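PDB 3TL4: glutaminyl-tRNA synthetase from Saccharomyces cerevisiae, which ligates glutamine to tRNA(Gln) at the expense of ATP, this chain being its appended N-terminal tRNA-binding domain. Local coordinates for residues A[6-16]-A[31-39]; A[62-73]-A[91-102]. One frame throughout, in Å; residues are numbered along the deposited sequence.

Contacts 1 and 2 follow one another along the all-helical N-terminal part of the tRNA-binding domain, their centres about 19 Å apart. Contact 1 joins helix 4-13 and the turn after it to helix 28-39, mainly by apolar side chains and with no hydrogen bond between its segments; contact 2 sets the loop 63-69 and the start of helix 70-78 against the second half of helix 85-98 and the turn that follows, and adds two hydrogen bonds from a lysine and a bridging water. Both are partly buried, with a hydrophobic interior and a solvent-facing rim. Helix 28-39 ties them together: while Leu34 and Ile38 serve contact 1, Ser33 OG probably hydrogen-bonds to Gly64 N of contact 2, 2.8 Å away.

Contact 1 (A[6-16]-A[31-39]); sequences ELTQLFSQVGF and SDSLYKLIK
Helices 6-13 and 31-39 pack at a crossing angle of 53°, their axes 10.5 Å apart at closest approach and the CA atoms of Leu7 and Tyr35 the closest such pair across the two segments. This is knobs-into-holes packing within a helical bundle: Phe11 enters the hole formed by Ser31, Leu34, Tyr35 and Ile38, and Tyr35 the one among Glu6, Leu7, Leu10 and Phe11. Leu34 CD2 makes a CH-pi contact over one face of the Phe11 ring, 4.0 Å from its centroid; Leu7 O lies over the opposite face, while Ser31 O and Tyr35 N meet the ring's edge. With its CG anti to the backbone N (chi1 175°), Leu10 projects across the side chain of Tyr35 at about a right angle, CD2 coming 3.3 Å from Tyr35 CD2. Helix 18-24 adds Val21 and Ile24 against Phe11. Beyond Val14 a Schellman motif ends the first helix, Gly15 taking positive phi and Phe16 N bonding to Phe11 O. The turn brings Phe16 round to the same apolar cluster, where Ile38 CD1 lies at its ring edge. Val14 and Ile38 meet tip to tip, with Val14 CG1 3.9 Å from Ile38 CG2 and Val14 CG2 equally far from Ile38 CD1.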
loop_
_atom_site.group_PDB
_atom_site.type_symbol
_atom_site.label_atom_id
_atom_site.label_comp_id
_atom_site.label_asym_id
_atom_site.label_seq_id
_atom_site.Cartn_x
_atom_site.Cartn_y
_atom_site.Cartn_z
ATOM N N GLU A 6 28.918 -4.347 -9.088
ATOM C CA GLU A 6 28.705 -4.351 -7.639
ATOM C C GLU A 6 27.215 -4.310 -7.342
ATOM O O GLU A 6 26.712 -5.088 -6.528
ATOM C CB GLU A 6 29.407 -3.166 -6.960
ATOM C CG GLU A 6 30.902 -3.060 -7.243
ATOM C CD GLU A 6 31.592 -2.010 -6.386
ATOM O OE1 GLU A 6 30.996 -0.944 -6.152
ATOM O OE2 GLU A 6 32.725 -2.259 -5.932
ATOM N N LEU A 7 26.517 -3.394 -8.010
ATOM C CA LEU A 7 25.069 -3.283 -7.886
ATOM C C LEU A 7 24.401 -4.623 -8.170
ATOM O O LEU A 7 23.536 -5.064 -7.421
ATOM C CB LEU A 7 24.542 -2.236 -8.862
ATOM C CG LEU A 7 25.077 -0.817 -8.686
ATOM C CD1 LEU A 7 24.940 -0.032 -9.985
ATOM C CD2 LEU A 7 24.365 -0.111 -7.556
ATOM N N THR A 8 24.813 -5.262 -9.259
ATOM C CA THR A 8 24.270 -6.558 -9.648
ATOM C C THR A 8 24.467 -7.590 -8.548
ATOM O O THR A 8 23.551 -8.352 -8.222
ATOM C CB THR A 8 24.944 -7.093 -10.928
ATOM O OG1 THR A 8 24.541 -6.306 -12.052
ATOM C CG2 THR A 8 24.537 -8.535 -11.177
ATOM N N GLN A 9 25.673 -7.623 -7.992
ATOM C CA GLN A 9 26.025 -8.615 -6.985
ATOM C C GLN A 9 25.129 -8.504 -5.744
ATOM O O GLN A 9 24.562 -9.496 -5.291
ATOM C CB GLN A 9 27.500 -8.483 -6.608
ATOM C CG GLN A 9 28.215 -9.813 -6.385
ATOM C CD GLN A 9 29.725 -9.651 -6.250
ATOM O OE1 GLN A 9 30.257 -9.572 -5.140
ATOM N NE2 GLN A 9 30.420 -9.601 -7.386
ATOM N N LEU A 10 24.985 -7.294 -5.210
ATOM C CA LEU A 10 24.195 -7.081 -3.994
ATOM C C LEU A 10 22.728 -7.461 -4.175
ATOM O O LEU A 10 22.148 -8.137 -3.333
ATOM C CB LEU A 10 24.295 -5.626 -3.542
ATOM C CG LEU A 10 23.421 -5.222 -2.354
ATOM C CD1 LEU A 10 23.800 -6.019 -1.113
ATOM C CD2 LEU A 10 23.532 -3.722 -2.091
ATOM N N PHE A 11 22.145 -7.022 -5.284
ATOM C CA PHE A 11 20.721 -7.208 -5.554
ATOM C C PHE A 11 20.330 -8.667 -5.682
ATOM O O PHE A 11 19.282 -9.082 -5.184
ATOM C CB PHE A 11 20.315 -6.464 -6.830
ATOM C CG PHE A 11 20.462 -4.971 -6.732
ATOM C CD1 PHE A 11 20.672 -4.358 -5.506
ATOM C CD2 PHE A 11 20.388 -4.180 -7.862
ATOM C CE1 PHE A 11 20.802 -2.975 -5.413
ATOM C CE2 PHE A 11 20.521 -2.799 -7.774
ATOM C CZ PHE A 11 20.727 -2.199 -6.549
ATOM N N SER A 12 21.160 -9.447 -6.364
ATOM C CA SER A 12 20.858 -10.860 -6.525
ATOM C C SER A 12 21.169 -11.618 -5.240
ATOM O O SER A 12 20.599 -12.676 -4.989
ATOM C CB SER A 12 21.619 -11.451 -7.704
ATOM O OG SER A 12 23.011 -11.314 -7.502
ATOM N N GLN A 13 22.065 -11.066 -4.426
ATOM C CA GLN A 13 22.377 -11.658 -3.127
ATOM C C GLN A 13 21.240 -11.498 -2.129
ATOM O O GLN A 13 21.025 -12.372 -1.288
ATOM C CB GLN A 13 23.667 -11.079 -2.557
ATOM C CG GLN A 13 24.906 -11.661 -3.209
ATOM C CD GLN A 13 26.134 -10.801 -3.012
ATOM O OE1 GLN A 13 26.057 -9.702 -2.453
ATOM N NE2 GLN A 13 27.280 -11.295 -3.472
ATOM N N VAL A 14 20.515 -10.386 -2.216
ATOM C CA VAL A 14 19.334 -10.201 -1.378
ATOM C C VAL A 14 18.130 -10.945 -1.984
ATOM O O VAL A 14 17.054 -11.025 -1.387
ATOM C CB VAL A 14 19.046 -8.706 -1.081
ATOM C CG1 VAL A 14 20.342 -7.990 -0.691
ATOM C CG2 VAL A 14 18.402 -8.020 -2.253
ATOM N N GLY A 15 18.332 -11.515 -3.168
ATOM C CA GLY A 15 17.364 -12.446 -3.718
ATOM C C GLY A 15 16.489 -11.930 -4.838
ATOM O O GLY A 15 15.512 -12.580 -5.201
ATOM N N PHE A 16 16.822 -10.768 -5.388
ATOM C CA PHE A 16 16.131 -10.302 -6.584
ATOM C C PHE A 16 16.455 -11.282 -7.691
ATOM O O PHE A 16 17.599 -11.720 -7.823
ATOM C CB PHE A 16 16.562 -8.881 -6.987
ATOM C CG PHE A 16 15.926 -7.800 -6.171
ATOM C CD1 PHE A 16 14.583 -7.493 -6.330
ATOM C CD2 PHE A 16 16.666 -7.082 -5.248
ATOM C CE1 PHE A 16 13.986 -6.493 -5.573
ATOM C CE2 PHE A 16 16.077 -6.094 -4.486
ATOM C CZ PHE A 16 14.736 -5.796 -4.646
ATOM N N SER A 31 18.755 2.574 -8.833
ATOM C CA SER A 31 19.739 1.580 -8.411
ATOM C C SER A 31 20.658 2.096 -7.315
ATOM O O SER A 31 20.966 1.367 -6.375
ATOM C CB SER A 31 20.598 1.120 -9.593
ATOM O OG SER A 31 19.944 0.112 -10.339
ATOM N N ASP A 32 21.107 3.343 -7.447
ATOM C CA ASP A 32 21.940 3.976 -6.421
ATOM C C ASP A 32 21.225 4.037 -5.081
ATOM O O ASP A 32 21.827 3.772 -4.044
ATOM C CB ASP A 32 22.345 5.395 -6.831
ATOM C CG ASP A 32 23.443 5.409 -7.864
ATOM O OD1 ASP A 32 24.291 4.491 -7.835
ATOM O OD2 ASP A 32 23.457 6.336 -8.706
ATOM N N SER A 33 19.949 4.424 -5.103
ATOM C CA SER A 33 19.164 4.509 -3.872
ATOM C C SER A 33 18.919 3.113 -3.317
ATOM O O SER A 33 19.040 2.890 -2.112
ATOM C CB SER A 33 17.828 5.227 -4.087
ATOM O OG SER A 33 17.995 6.457 -4.762
ATOM N N LEU A 34 18.576 2.173 -4.195
ATOM C CA LEU A 34 18.306 0.814 -3.747
ATOM C C LEU A 34 19.519 0.257 -3.014
ATOM O O LEU A 34 19.394 -0.254 -1.908
ATOM C CB LEU A 34 17.898 -0.087 -4.911
ATOM C CG LEU A 34 17.462 -1.500 -4.519
ATOM C CD1 LEU A 34 16.415 -1.442 -3.430
ATOM C CD2 LEU A 34 16.916 -2.220 -5.731
ATOM N N TYR A 35 20.692 0.389 -3.626
ATOM C CA TYR A 35 21.957 -0.022 -3.012
ATOM C C TYR A 35 22.142 0.590 -1.620
ATOM O O TYR A 35 22.383 -0.128 -0.640
ATOM C CB TYR A 35 23.133 0.368 -3.920
ATOM C CG TYR A 35 24.476 -0.193 -3.493
ATOM C CD1 TYR A 35 25.314 0.516 -2.641
ATOM C CD2 TYR A 35 24.909 -1.431 -3.955
ATOM C CE1 TYR A 35 26.540 -0.001 -2.249
ATOM C CE2 TYR A 35 26.127 -1.955 -3.571
ATOM C CZ TYR A 35 26.941 -1.238 -2.718
ATOM O OH TYR A 35 28.158 -1.767 -2.338
ATOM N N LYS A 36 22.033 1.913 -1.527
ATOM C CA LYS A 36 22.261 2.576 -0.243
ATOM C C LYS A 36 21.210 2.186 0.794
ATOM O O LYS A 36 21.532 2.021 1.968
ATOM C CB LYS A 36 22.346 4.101 -0.386
ATOM C CG LYS A 36 21.095 4.860 0.076
ATOM C CD LYS A 36 21.255 6.390 -0.006
ATOM C CE LYS A 36 19.909 7.136 0.158
ATOM N NZ LYS A 36 19.492 7.338 1.579
ATOM N N LEU A 37 19.959 2.043 0.365
ATOM C CA LEU A 37 18.891 1.611 1.262
ATOM C C LEU A 37 19.139 0.192 1.793
ATOM O O LEU A 37 19.075 -0.045 3.001
ATOM C CB LEU A 37 17.519 1.708 0.581
ATOM C CG LEU A 37 17.052 3.114 0.177
ATOM C CD1 LEU A 37 15.839 3.064 -0.754
ATOM C CD2 LEU A 37 16.780 4.014 1.389
ATOM N N ILE A 38 19.425 -0.749 0.897
ATOM C CA ILE A 38 19.795 -2.101 1.317
ATOM C C ILE A 38 21.004 -2.143 2.287
ATOM O O ILE A 38 21.060 -2.980 3.186
ATOM C CB ILE A 38 20.080 -3.008 0.110
ATOM C CG1 ILE A 38 18.787 -3.295 -0.655
ATOM C CG2 ILE A 38 20.722 -4.312 0.558
ATOM C CD1 ILE A 38 18.977 -4.155 -1.875
ATOM N N LYS A 39 21.967 -1.249 2.102
ATOM C CA LYS A 39 23.183 -1.266 2.920
ATOM C C LYS A 39 22.988 -0.725 4.341
ATOM O O LYS A 39 23.837 -0.935 5.199
ATOM C CB LYS A 39 24.322 -0.507 2.227
ATOM C CG LYS A 39 24.938 -1.228 1.041
ATOM C CD LYS A 39 25.751 -2.436 1.480
ATOM C CE LYS A 39 26.683 -2.893 0.354
ATOM N NZ LYS A 39 27.537 -4.062 0.710
#

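Contact 2 (A[62-73]-A[91-102]); sequences VKGTDLPKSELI and AFKYVKANGEAS
Ile73, Leu67 and Val95 form the tightly packed part of this contact, where the loop 63-69 and the first turn of helix 70-78 lie against the second half of helix 85-98 and the turn after it. Ile73 reaches in with CD1 at the edge of the Phe92 ring and 3.6 Å from Phe92 CA; its CG1 meets Val95 CG2, and its CG2 the methyl of Ala91. The two branches of Leu67 divide their work: CD2 lies 3.7 Å from Phe92 CD1, whereas CD1 rests on the backbone of Lys96 at its CA. Met107 of helix 104-109 and Leu58 of helix 49-62 extend this apolar cluster.

The polar part is also firmly gripped. A water donates to both Pro68 O and Val95 O, bridging the two backbones. Lys69, bent at chi2 (-69°) and chi4 (74°), curls its NZ over the turn after the helix. There it donates to Ser102 O at 2.9 Å, close to the line of the carbonyl (164°), and to Glu100 O, also at 2.9 Å but from above the carbonyl plane. Within the turn, Ser102 OG and Ser102 N both bond to Gly99 O. The looser, solvent-exposed side belongs to Pro68, whose CB is 3.6 Å from Glu100 OE1, and to the Glu100 carboxylate. The Glu100 side chain crosses that of Lys69 at about a right angle, with OE2 3.3 Å from Lys69 CE but 4.2 Å from Lys69 NZ, too far for a salt bridge. In this helical tRNA-binding domain, a helix thus ends at a positive-phi glycine, Gly99, and its following 3-10 turn packs against a helix start introduced by the type II turn 67-70.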
loop_
_atom_site.group_PDB
_atom_site.type_symbol
_atom_site.label_atom_id
_atom_site.label_comp_id
_atom_site.label_asym_id
_atom_site.label_seq_id
_atom_site.Cartn_x
_atom_site.Cartn_y
_atom_site.Cartn_z
ATOM N N VAL A 62 12.653 7.669 -3.904
ATOM C CA VAL A 62 13.856 8.441 -3.614
ATOM C C VAL A 62 14.596 8.829 -4.895
ATOM O O VAL A 62 15.108 9.940 -5.001
ATOM C CB VAL A 62 14.803 7.647 -2.693
ATOM C CG1 VAL A 62 16.123 8.372 -2.524
ATOM C CG2 VAL A 62 14.146 7.403 -1.347
ATOM N N LYS A 63 14.637 7.891 -5.845
ATOM C CA LYS A 63 15.187 8.056 -7.206
ATOM C C LYS A 63 16.458 8.895 -7.334
ATOM O O LYS A 63 16.491 9.916 -8.035
ATOM C CB LYS A 63 14.102 8.487 -8.223
ATOM C CG LYS A 63 13.357 9.770 -7.863
ATOM C CD LYS A 63 12.063 9.942 -8.671
ATOM C CE LYS A 63 11.206 11.098 -8.121
ATOM N NZ LYS A 63 11.305 12.374 -8.895
ATOM N N GLY A 64 17.503 8.438 -6.654
ATOM C CA GLY A 64 18.819 9.029 -6.759
ATOM C C GLY A 64 19.084 10.165 -5.797
ATOM O O GLY A 64 20.230 10.561 -5.611
ATOM N N THR A 65 18.033 10.690 -5.180
ATOM C CA THR A 65 18.175 11.821 -4.264
ATOM C C THR A 65 18.458 11.389 -2.828
ATOM O O THR A 65 18.098 10.295 -2.424
ATOM C CB THR A 65 16.909 12.686 -4.261
ATOM O OG1 THR A 65 16.633 13.132 -5.595
ATOM C CG2 THR A 65 17.101 13.889 -3.357
ATOM N N ASP A 66 19.100 12.251 -2.052
ATOM C CA ASP A 66 19.337 11.936 -0.651
ATOM C C ASP A 66 18.157 12.349 0.209
ATOM O O ASP A 66 17.721 13.501 0.164
ATOM C CB ASP A 66 20.616 12.592 -0.142
ATOM C CG ASP A 66 21.843 11.747 -0.413
ATOM O OD1 ASP A 66 21.697 10.507 -0.512
ATOM O OD2 ASP A 66 22.949 12.322 -0.527
ATOM N N LEU A 67 17.646 11.395 0.988
ATOM C CA LEU A 67 16.537 11.656 1.900
ATOM C C LEU A 67 17.008 11.514 3.348
ATOM O O LEU A 67 17.359 10.414 3.785
ATOM C CB LEU A 67 15.379 10.695 1.620
ATOM C CG LEU A 67 14.074 10.871 2.400
ATOM C CD1 LEU A 67 13.316 12.100 1.931
ATOM C CD2 LEU A 67 13.215 9.630 2.237
ATOM N N PRO A 68 17.038 12.632 4.097
ATOM C CA PRO A 68 17.404 12.535 5.516
ATOM C C PRO A 68 16.438 11.600 6.254
ATOM O O PRO A 68 15.252 11.584 5.930
ATOM C CB PRO A 68 17.260 13.975 6.010
ATOM C CG PRO A 68 17.463 14.816 4.772
ATOM C CD PRO A 68 16.826 14.028 3.668
ATOM N N LYS A 69 16.951 10.822 7.208
ATOM C CA LYS A 69 16.145 9.875 7.968
ATOM C C LYS A 69 15.478 8.784 7.104
ATOM O O LYS A 69 14.477 8.211 7.511
ATOM C CB LYS A 69 15.080 10.614 8.795
ATOM C CG LYS A 69 15.628 11.459 9.947
ATOM C CD LYS A 69 16.218 10.610 11.055
ATOM C CE LYS A 69 16.711 11.457 12.236
ATOM N NZ LYS A 69 15.617 12.019 13.086
ATOM N N SER A 70 16.028 8.497 5.927
ATOM C CA SER A 70 15.488 7.438 5.079
ATOM C C SER A 70 15.463 6.099 5.819
ATOM O O SER A 70 14.585 5.281 5.587
ATOM C CB SER A 70 16.289 7.309 3.776
ATOM O OG SER A 70 17.661 7.042 4.040
ATOM N N GLU A 71 16.415 5.892 6.727
ATOM C CA GLU A 71 16.527 4.622 7.447
ATOM C C GLU A 71 15.308 4.323 8.319
ATOM O O GLU A 71 15.084 3.185 8.714
ATOM C CB GLU A 71 17.801 4.580 8.299
ATOM C CG GLU A 71 17.793 5.501 9.525
ATOM C CD GLU A 71 18.217 6.948 9.225
ATOM O OE1 GLU A 71 18.532 7.282 8.056
ATOM O OE2 GLU A 71 18.228 7.756 10.175
ATOM N N LEU A 72 14.525 5.345 8.637
ATOM C CA LEU A 72 13.319 5.120 9.418
ATOM C C LEU A 72 12.354 4.304 8.580
ATOM O O LEU A 72 11.753 3.350 9.058
ATOM C CB LEU A 72 12.662 6.440 9.802
ATOM C CG LEU A 72 13.356 7.324 10.822
ATOM C CD1 LEU A 72 12.591 8.635 10.922
ATOM C CD2 LEU A 72 13.425 6.613 12.171
ATOM N N ILE A 73 12.208 4.689 7.319
ATOM C CA ILE A 73 11.356 3.943 6.388
ATOM C C ILE A 73 11.879 2.519 6.167
ATOM O O ILE A 73 11.125 1.556 6.230
ATOM C CB ILE A 73 11.246 4.651 5.031
ATOM C CG1 ILE A 73 11.140 6.170 5.229
ATOM C CG2 ILE A 73 10.068 4.102 4.227
ATOM C CD1 ILE A 73 10.979 6.959 3.922
ATOM N N ALA A 91 4.872 6.904 4.372
ATOM C CA ALA A 91 6.047 7.080 5.209
ATOM C C ALA A 91 7.083 7.946 4.484
ATOM O O ALA A 91 7.714 8.807 5.083
ATOM C CB ALA A 91 6.632 5.730 5.584
ATOM N N PHE A 92 7.256 7.707 3.190
ATOM C CA PHE A 92 8.131 8.533 2.365
ATOM C C PHE A 92 7.686 9.996 2.345
ATOM O O PHE A 92 8.480 10.901 2.547
ATOM C CB PHE A 92 8.216 7.993 0.936
ATOM C CG PHE A 92 8.923 8.916 -0.005
ATOM C CD1 PHE A 92 10.306 9.013 0.007
ATOM C CD2 PHE A 92 8.209 9.704 -0.886
ATOM C CE1 PHE A 92 10.966 9.884 -0.840
ATOM C CE2 PHE A 92 8.863 10.564 -1.746
ATOM C CZ PHE A 92 10.245 10.654 -1.720
ATOM N N LYS A 93 6.409 10.234 2.101
ATOM C CA LYS A 93 5.928 11.602 2.088
ATOM C C LYS A 93 6.125 12.285 3.432
ATOM O O LYS A 93 6.418 13.472 3.471
ATOM C CB LYS A 93 4.473 11.669 1.630
ATOM C CG LYS A 93 4.347 11.465 0.132
ATOM C CD LYS A 93 2.943 11.076 -0.304
ATOM C CE LYS A 93 2.920 10.817 -1.810
ATOM N NZ LYS A 93 1.588 10.360 -2.302
ATOM N N TYR A 94 5.985 11.535 4.522
ATOM C CA TYR A 94 6.103 12.107 5.860
ATOM C C TYR A 94 7.537 12.473 6.160
ATOM O O TYR A 94 7.819 13.552 6.674
ATOM C CB TYR A 94 5.612 11.139 6.947
ATOM C CG TYR A 94 5.685 11.755 8.335
ATOM C CD1 TYR A 94 4.659 12.559 8.798
ATOM C CD2 TYR A 94 6.794 11.564 9.164
ATOM C CE1 TYR A 94 4.705 13.145 10.056
ATOM C CE2 TYR A 94 6.852 12.159 10.437
ATOM C CZ TYR A 94 5.794 12.948 10.866
ATOM O OH TYR A 94 5.790 13.555 12.104
ATOM N N VAL A 95 8.441 11.556 5.849
ATOM C CA VAL A 95 9.845 11.739 6.156
ATOM C C VAL A 95 10.411 12.854 5.291
ATOM O O VAL A 95 11.245 13.639 5.753
ATOM C CB VAL A 95 10.636 10.416 6.029
ATOM C CG1 VAL A 95 12.125 10.656 6.214
ATOM C CG2 VAL A 95 10.143 9.421 7.074
ATOM N N LYS A 96 9.923 12.944 4.055
ATOM C CA LYS A 96 10.292 14.039 3.169
ATOM C C LYS A 96 9.787 15.393 3.686
ATOM O O LYS A 96 10.514 16.377 3.652
ATOM C CB LYS A 96 9.791 13.786 1.747
ATOM C CG LYS A 96 10.433 14.699 0.711
ATOM C CD LYS A 96 10.223 14.223 -0.712
ATOM C CE LYS A 96 9.070 14.950 -1.412
ATOM N NZ LYS A 96 8.964 14.611 -2.887
ATOM N N ALA A 97 8.547 15.432 4.174
ATOM C CA ALA A 97 7.956 16.656 4.730
ATOM C C ALA A 97 8.694 17.173 5.961
ATOM O O ALA A 97 8.892 18.375 6.122
ATOM C CB ALA A 97 6.493 16.426 5.081
ATOM N N ASN A 98 9.087 16.257 6.838
ATOM C CA ASN A 98 9.636 16.630 8.130
ATOM C C ASN A 98 11.157 16.638 8.187
ATOM O O ASN A 98 11.729 17.157 9.122
ATOM C CB ASN A 98 9.071 15.721 9.211
ATOM C CG ASN A 98 7.584 15.890 9.382
ATOM O OD1 ASN A 98 6.794 15.043 8.981
ATOM N ND2 ASN A 98 7.194 16.992 9.962
ATOM N N GLY A 99 11.809 16.057 7.191
ATOM C CA GLY A 99 13.256 16.005 7.181
ATOM C C GLY A 99 13.818 15.366 8.432
ATOM O O GLY A 99 13.337 14.333 8.908
ATOM N N GLU A 100 14.848 15.996 8.971
ATOM C CA GLU A 100 15.573 15.483 10.129
ATOM C C GLU A 100 14.757 15.468 11.445
ATOM O O GLU A 100 15.129 14.797 12.406
ATOM C CB GLU A 100 16.851 16.311 10.315
ATOM C CG GLU A 100 17.896 15.647 11.179
ATOM C CD GLU A 100 18.622 14.532 10.454
ATOM O OE1 GLU A 100 18.764 14.618 9.216
ATOM O OE2 GLU A 100 19.052 13.571 11.126
ATOM N N ALA A 101 13.663 16.221 11.489
ATOM C CA ALA A 101 12.772 16.214 12.643
ATOM C C ALA A 101 11.915 14.948 12.679
ATOM O O ALA A 101 11.228 14.698 13.654
ATOM C CB ALA A 101 11.884 17.455 12.646
ATOM N N SER A 102 11.953 14.164 11.609
ATOM C CA SER A 102 11.168 12.933 11.530
ATOM C C SER A 102 11.574 11.973 12.644
ATOM O O SER A 102 12.764 11.805 12.927
ATOM C CB SER A 102 11.403 12.230 10.187
ATOM O OG SER A 102 10.942 12.999 9.103
HETATM O O HOH W 1 13.802 13.782 4.973
#